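Local coordinates for tRNA(Ile2) 2-agmatinylcytidine synthetase TiaS (Archaeoglobus fulgidus, PDB 5XOB), which catalyses the ATP-dependent attachment of agmatine to the wobble cytidine of a minor isoleucine tRNA, so that the anticodon reads AUA instead of AUG, at residues V97-F108 / E121-I131. Numbering follows the deposited sequence.
Sequences VDEELAVKLKPF and EALFVIGKYFI
The ring of Y129 is sandwiched between L101, whose CD2 makes a CH-pi contact over one face 4.1 Å from the centroid, and K128, whose CG lies over the opposite face; V125 CG1 sits at the edge, in the ring plane. In F108, the second ring, CE1 meets E121 CG edge-on at 3.9 Å, and CZ reaches A122 CB. This is helix-on-helix packing in the TCKD domain: a helical connection leads from strand 93-98 through 106-114 and turns back as helix 119-129, whose Schellman motif, with F130 at positive phi, returns the chain toward edge strand 133-135. Tyrosine suits its partly exposed place, since the ring packs against leucine while Y129 OH reaches the aliphatic K104 CD at 3.6 Å. Without the ring, as with an alanine here, L101 CD2 would probably lose its aromatic platform and a gap would open beside V125 and K104. F108 swings CG anti to its own N (chi1 -172°), carrying the ring to A122, where a small residue lets it approach the helix backbone, with F108 CE1 3.9 Å from A122 CA. L146 of helix 141-150 touches both F108 and A122. E121 lends only its methylene here; its carboxylate pairs with K111. Branched aliphatics pack between the two helical runs, L105 CD2 against V125 CG1, and where the strand meets the returning chain V97 CG2 lies 3.7 Å from I131 CG2.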
ATOM      1  N   VAL A  97       1.202   4.037 -27.925  1.00 69.75           N
ATOM      2  CA  VAL A  97       1.001   2.624 -28.257  1.00 70.12           C
ATOM      3  C   VAL A  97      -0.392   2.391 -28.834  1.00 68.78           C
ATOM      4  O   VAL A  97      -1.377   2.867 -28.275  1.00 68.86           O
ATOM      5  CB  VAL A  97       1.194   1.745 -26.985  1.00 70.51           C
ATOM      6  CG1 VAL A  97       0.812   0.291 -27.232  1.00 70.94           C
ATOM      7  CG2 VAL A  97       2.633   1.825 -26.482  1.00 69.93           C
ATOM      8  N   ASP A  98      -0.469   1.647 -29.938  1.00 70.06           N
ATOM      9  CA  ASP A  98      -1.756   1.247 -30.510  1.00 73.60           C
ATOM     10  C   ASP A  98      -2.554   0.453 -29.478  1.00 75.22           C
ATOM     11  O   ASP A  98      -2.009  -0.415 -28.800  1.00 74.16           O
ATOM     12  CB  ASP A  98      -1.558   0.418 -31.780  1.00 74.12           C
ATOM     13  N   GLU A  99      -3.842   0.760 -29.354  1.00 78.75           N
ATOM     14  CA  GLU A  99      -4.728   0.026 -28.452  1.00 81.16           C
ATOM     15  C   GLU A  99      -4.464  -1.476 -28.539  1.00 84.36           C
ATOM     16  O   GLU A  99      -4.308  -2.154 -27.523  1.00 83.83           O
ATOM     17  CB  GLU A  99      -6.183   0.313 -28.808  1.00 82.70           C
ATOM     18  CG  GLU A  99      -7.168  -0.044 -27.717  1.00 83.37           C
ATOM     19  CD  GLU A  99      -8.572   0.391 -28.064  1.00 86.40           C
ATOM     20  OE1 GLU A  99      -8.893   0.489 -29.271  1.00 87.23           O
ATOM     21  OE2 GLU A  99      -9.353   0.636 -27.125  1.00 90.57           O
ATOM     22  N   GLU A 100      -4.385  -1.966 -29.774  1.00 90.00           N
ATOM     23  CA  GLU A 100      -4.171  -3.386 -30.069  1.00 94.73           C
ATOM     24  C   GLU A 100      -2.836  -3.915 -29.524  1.00 89.00           C
ATOM     25  O   GLU A 100      -2.691  -5.108 -29.280  1.00 85.80           O
ATOM     26  CB  GLU A 100      -4.212  -3.632 -31.587  1.00103.43           C
ATOM     27  CG  GLU A 100      -5.239  -2.811 -32.364  1.00113.64           C
ATOM     28  CD  GLU A 100      -5.362  -3.252 -33.813  1.00123.84           C
ATOM     29  OE1 GLU A 100      -4.354  -3.731 -34.382  1.00125.38           O
ATOM     30  OE2 GLU A 100      -6.466  -3.116 -34.385  1.00127.64           O
ATOM     31  N   LEU A 101      -1.869  -3.023 -29.349  1.00 85.49           N
ATOM     32  CA  LEU A 101      -0.520  -3.391 -28.924  1.00 86.99           C
ATOM     33  C   LEU A 101      -0.312  -3.322 -27.393  1.00 86.27           C
ATOM     34  O   LEU A 101       0.657  -3.878 -26.866  1.00 85.78           O
ATOM     35  CB  LEU A 101       0.478  -2.485 -29.660  1.00 89.07           C
ATOM     36  CG  LEU A 101       1.960  -2.863 -29.830  1.00 94.47           C
ATOM     37  CD1 LEU A 101       2.871  -1.983 -28.987  1.00 96.66           C
ATOM     38  CD2 LEU A 101       2.240  -4.334 -29.562  1.00 96.57           C
ATOM     39  N   ALA A 102      -1.222  -2.657 -26.679  1.00 83.09           N
ATOM     40  CA  ALA A 102      -1.121  -2.517 -25.216  1.00 78.65           C
ATOM     41  C   ALA A 102      -1.128  -3.864 -24.509  1.00 77.23           C
ATOM     42  O   ALA A 102      -0.418  -4.070 -23.525  1.00 76.04           O
ATOM     43  CB  ALA A 102      -2.260  -1.660 -24.688  1.00 75.83           C
ATOM     44  N   VAL A 103      -1.956  -4.768 -25.016  1.00 77.43           N
ATOM     45  CA  VAL A 103      -2.115  -6.094 -24.436  1.00 79.13           C
ATOM     46  C   VAL A 103      -0.774  -6.836 -24.368  1.00 81.23           C
ATOM     47  O   VAL A 103      -0.497  -7.505 -23.371  1.00 89.99           O
ATOM     48  CB  VAL A 103      -3.204  -6.913 -25.192  1.00 79.59           C
ATOM     49  CG1 VAL A 103      -2.763  -7.260 -26.611  1.00 80.01           C
ATOM     50  CG2 VAL A 103      -3.595  -8.170 -24.425  1.00 79.19           C
ATOM     51  N   LYS A 104       0.075  -6.686 -25.387  1.00 76.77           N
ATOM     52  CA  LYS A 104       1.384  -7.356 -25.385  1.00 76.52           C
ATOM     53  C   LYS A 104       2.316  -6.886 -24.257  1.00 72.68           C
ATOM     54  O   LYS A 104       3.347  -7.511 -24.005  1.00 71.34           O
ATOM     55  CB  LYS A 104       2.072  -7.217 -26.748  1.00 79.76           C
ATOM     56  CG  LYS A 104       1.415  -8.070 -27.824  1.00 85.42           C
ATOM     57  CD  LYS A 104       2.153  -7.995 -29.149  1.00 93.75           C
ATOM     58  CE  LYS A 104       1.268  -8.432 -30.313  1.00100.30           C
ATOM     59  NZ  LYS A 104       1.654  -7.761 -31.589  1.00104.40           N
ATOM     60  N   LEU A 105       1.940  -5.801 -23.578  1.00 71.31           N
ATOM     61  CA  LEU A 105       2.742  -5.220 -22.496  1.00 70.24           C
ATOM     62  C   LEU A 105       2.301  -5.608 -21.080  1.00 68.22           C
ATOM     63  O   LEU A 105       2.881  -5.125 -20.103  1.00 67.36           O
ATOM     64  CB  LEU A 105       2.712  -3.692 -22.591  1.00 71.20           C
ATOM     65  CG  LEU A 105       3.327  -3.014 -23.813  1.00 70.51           C
ATOM     66  CD1 LEU A 105       3.101  -1.511 -23.698  1.00 67.84           C
ATOM     67  CD2 LEU A 105       4.811  -3.326 -23.926  1.00 70.55           C
ATOM     68  N   LYS A 106       1.284  -6.456 -20.958  1.00 67.08           N
ATOM     69  CA  LYS A 106       0.828  -6.902 -19.639  1.00 67.46           C
ATOM     70  C   LYS A 106       1.973  -7.504 -18.816  1.00 64.77           C
ATOM     71  O   LYS A 106       2.149  -7.142 -17.655  1.00 65.39           O
ATOM     72  CB  LYS A 106      -0.337  -7.893 -19.753  1.00 69.89           C
ATOM     73  CG  LYS A 106      -1.105  -8.084 -18.456  1.00 76.05           C
ATOM     74  CD  LYS A 106      -1.778  -9.452 -18.371  1.00 80.01           C
ATOM     75  CE  LYS A 106      -1.679 -10.052 -16.970  1.00 83.58           C
ATOM     76  NZ  LYS A 106      -0.270 -10.364 -16.571  1.00 87.16           N
ATOM     77  N   PRO A 107       2.763  -8.411 -19.419  1.00 62.45           N
ATOM     78  CA  PRO A 107       3.886  -8.993 -18.681  1.00 60.80           C
ATOM     79  C   PRO A 107       4.906  -7.960 -18.216  1.00 59.23           C
ATOM     80  O   PRO A 107       5.393  -8.031 -17.088  1.00 57.29           O
ATOM     81  CB  PRO A 107       4.536  -9.937 -19.711  1.00 62.65           C
ATOM     82  CG  PRO A 107       3.481 -10.212 -20.726  1.00 62.43           C
ATOM     83  CD  PRO A 107       2.647  -8.970 -20.782  1.00 62.74           C
ATOM     84  N   PHE A 108       5.241  -7.022 -19.093  1.00 60.52           N
ATOM     85  CA  PHE A 108       6.152  -5.949 -18.735  1.00 62.97           C
ATOM     86  C   PHE A 108       5.635  -5.220 -17.499  1.00 62.40           C
ATOM     87  O   PHE A 108       6.343  -5.100 -16.498  1.00 61.71           O
ATOM     88  CB  PHE A 108       6.317  -4.948 -19.891  1.00 66.65           C
ATOM     89  CG  PHE A 108       7.401  -3.920 -19.651  1.00 67.52           C
ATOM     90  CD1 PHE A 108       8.703  -4.145 -20.095  1.00 66.03           C
ATOM     91  CD2 PHE A 108       7.127  -2.745 -18.957  1.00 64.22           C
ATOM     92  CE1 PHE A 108       9.701  -3.215 -19.859  1.00 64.17           C
ATOM     93  CE2 PHE A 108       8.126  -1.815 -18.722  1.00 63.51           C
ATOM     94  CZ  PHE A 108       9.411  -2.049 -19.173  1.00 63.16           C
ATOM     95  N   GLU A 121      15.756  -3.172 -20.970  1.00 67.66           N
ATOM     96  CA  GLU A 121      14.563  -3.944 -21.253  1.00 68.08           C
ATOM     97  C   GLU A 121      13.480  -3.055 -21.852  1.00 69.05           C
ATOM     98  O   GLU A 121      12.929  -3.379 -22.907  1.00 70.04           O
ATOM     99  CB  GLU A 121      14.055  -4.630 -19.985  1.00 69.84           C
ATOM    100  CG  GLU A 121      12.809  -5.473 -20.221  1.00 72.17           C
ATOM    101  CD  GLU A 121      12.684  -6.679 -19.300  1.00 73.75           C
ATOM    102  OE1 GLU A 121      13.389  -6.729 -18.257  1.00 74.81           O
ATOM    103  OE2 GLU A 121      11.867  -7.578 -19.627  1.00 70.53           O
ATOM    104  N   ALA A 122      13.189  -1.930 -21.198  1.00 68.18           N
ATOM    105  CA  ALA A 122      12.247  -0.948 -21.756  1.00 68.13           C
ATOM    106  C   ALA A 122      12.621  -0.635 -23.202  1.00 66.82           C
ATOM    107  O   ALA A 122      11.782  -0.674 -24.101  1.00 67.26           O
ATOM    108  CB  ALA A 122      12.229   0.331 -20.922  1.00 66.78           C
ATOM    109  N   LEU A 123      13.897  -0.350 -23.417  1.00 66.08           N
ATOM    110  CA  LEU A 123      14.381   0.012 -24.734  1.00 67.84           C
ATOM    111  C   LEU A 123      14.241  -1.122 -25.715  1.00 66.98           C
ATOM    112  O   LEU A 123      13.863  -0.905 -26.864  1.00 68.12           O
ATOM    113  CB  LEU A 123      15.845   0.426 -24.667  1.00 71.11           C
ATOM    114  CG  LEU A 123      16.115   1.713 -23.887  1.00 72.46           C
ATOM    115  CD1 LEU A 123      17.616   1.908 -23.718  1.00 72.50           C
ATOM    116  CD2 LEU A 123      15.475   2.911 -24.575  1.00 70.99           C
ATOM    117  N   PHE A 124      14.556  -2.330 -25.272  1.00 67.49           N
ATOM    118  CA  PHE A 124      14.438  -3.479 -26.155  1.00 71.11           C
ATOM    119  C   PHE A 124      13.014  -3.609 -26.677  1.00 69.73           C
ATOM    120  O   PHE A 124      12.788  -3.807 -27.873  1.00 68.97           O
ATOM    121  CB  PHE A 124      14.836  -4.766 -25.440  1.00 75.52           C
ATOM    122  CG  PHE A 124      14.573  -6.007 -26.253  1.00 78.41           C
ATOM    123  CD1 PHE A 124      15.426  -6.367 -27.288  1.00 78.35           C
ATOM    124  CD2 PHE A 124      13.466  -6.804 -25.993  1.00 80.69           C
ATOM    125  CE1 PHE A 124      15.188  -7.501 -28.043  1.00 79.85           C
ATOM    126  CE2 PHE A 124      13.221  -7.941 -26.745  1.00 82.13           C
ATOM    127  CZ  PHE A 124      14.083  -8.288 -27.774  1.00 82.24           C
ATOM    128  N   VAL A 125      12.061  -3.493 -25.762  1.00 70.39           N
ATOM    129  CA  VAL A 125      10.646  -3.624 -26.092  1.00 71.40           C
ATOM    130  C   VAL A 125      10.233  -2.553 -27.092  1.00 70.67           C
ATOM    131  O   VAL A 125       9.522  -2.829 -28.063  1.00 70.67           O
ATOM    132  CB  VAL A 125       9.775  -3.521 -24.820  1.00 73.09           C
ATOM    133  CG1 VAL A 125       8.296  -3.431 -25.160  1.00 73.25           C
ATOM    134  CG2 VAL A 125      10.023  -4.718 -23.922  1.00 73.97           C
ATOM    135  N   ILE A 126      10.684  -1.328 -26.849  1.00 69.83           N
ATOM    136  CA  ILE A 126      10.358  -0.216 -27.734  1.00 70.60           C
ATOM    137  C   ILE A 126      10.883  -0.466 -29.145  1.00 72.65           C
ATOM    138  O   ILE A 126      10.139  -0.318 -30.112  1.00 72.30           O
ATOM    139  CB  ILE A 126      10.888   1.119 -27.180  1.00 67.95           C
ATOM    140  CG1 ILE A 126      10.081   1.502 -25.934  1.00 67.37           C
ATOM    141  CG2 ILE A 126      10.766   2.214 -28.229  1.00 68.26           C
ATOM    142  CD1 ILE A 126      10.693   2.594 -25.089  1.00 65.94           C
ATOM    143  N   GLY A 127      12.157  -0.847 -29.253  1.00 78.41           N
ATOM    144  CA  GLY A 127      12.757  -1.198 -30.544  1.00 80.63           C
ATOM    145  C   GLY A 127      12.005  -2.326 -31.232  1.00 81.47           C
ATOM    146  O   GLY A 127      11.779  -2.296 -32.449  1.00 78.31           O
ATOM    147  N   LYS A 128      11.600  -3.308 -30.432  1.00 84.27           N
ATOM    148  CA  LYS A 128      10.924  -4.500 -30.926  1.00 86.41           C
ATOM    149  C   LYS A 128       9.554  -4.206 -31.535  1.00 84.56           C
ATOM    150  O   LYS A 128       9.146  -4.866 -32.493  1.00 86.63           O
ATOM    151  CB  LYS A 128      10.785  -5.527 -29.798  1.00 88.16           C
ATOM    152  CG  LYS A 128      10.024  -6.779 -30.201  1.00 91.77           C
ATOM    153  CD  LYS A 128      10.292  -7.937 -29.257  1.00 94.43           C
ATOM    154  CE  LYS A 128       9.004  -8.682 -28.947  1.00 98.23           C
ATOM    155  NZ  LYS A 128       9.214  -9.807 -27.999  1.00102.83           N
ATOM    156  N   TYR A 129       8.843  -3.230 -30.983  1.00 81.38           N
ATOM    157  CA  TYR A 129       7.532  -2.873 -31.512  1.00 82.84           C
ATOM    158  C   TYR A 129       7.501  -1.505 -32.190  1.00 82.54           C
ATOM    159  O   TYR A 129       6.421  -0.989 -32.502  1.00 80.83           O
ATOM    160  CB  TYR A 129       6.499  -2.935 -30.399  1.00 83.23           C
ATOM    161  CG  TYR A 129       6.289  -4.325 -29.877  1.00 84.29           C
ATOM    162  CD1 TYR A 129       5.676  -5.293 -30.663  1.00 86.74           C
ATOM    163  CD2 TYR A 129       6.697  -4.680 -28.595  1.00 86.62           C
ATOM    164  CE1 TYR A 129       5.470  -6.582 -30.189  1.00 89.84           C
ATOM    165  CE2 TYR A 129       6.495  -5.964 -28.106  1.00 88.77           C
ATOM    166  CZ  TYR A 129       5.880  -6.916 -28.906  1.00 89.44           C
ATOM    167  OH  TYR A 129       5.674  -8.196 -28.432  1.00 86.21           O
ATOM    168  N   PHE A 130       8.680  -0.930 -32.434  1.00 84.05           N
ATOM    169  CA  PHE A 130       8.788   0.359 -33.111  1.00 85.56           C
ATOM    170  C   PHE A 130       7.809   1.333 -32.447  1.00 82.56           C
ATOM    171  O   PHE A 130       7.044   2.036 -33.117  1.00 80.14           O
ATOM    172  CB  PHE A 130       8.510   0.194 -34.616  1.00 88.51           C
ATOM    173  CG  PHE A 130       9.087  -1.076 -35.206  1.00 92.67           C
ATOM    174  CD1 PHE A 130      10.418  -1.132 -35.614  1.00 96.23           C
ATOM    175  CD2 PHE A 130       8.299  -2.221 -35.343  1.00 93.70           C
ATOM    176  CE1 PHE A 130      10.949  -2.299 -36.151  1.00 96.26           C
ATOM    177  CE2 PHE A 130       8.825  -3.390 -35.877  1.00 95.75           C
ATOM    178  CZ  PHE A 130      10.153  -3.429 -36.281  1.00 96.56           C
ATOM    179  N   ILE A 131       7.827   1.333 -31.112  1.00 80.64           N
ATOM    180  CA  ILE A 131       6.968   2.210 -30.331  1.00 76.34           C
ATOM    181  C   ILE A 131       7.606   3.587 -30.335  1.00 72.58           C
ATOM    182  O   ILE A 131       8.799   3.729 -30.036  1.00 72.27           O
ATOM    183  CB  ILE A 131       6.784   1.749 -28.871  1.00 77.65           C
ATOM    184  CG1 ILE A 131       6.167   0.355 -28.822  1.00 78.73           C
ATOM    185  CG2 ILE A 131       5.878   2.721 -28.114  1.00 75.98           C
ATOM    186  CD1 ILE A 131       6.299  -0.325 -27.476  1.00 79.99           C
TER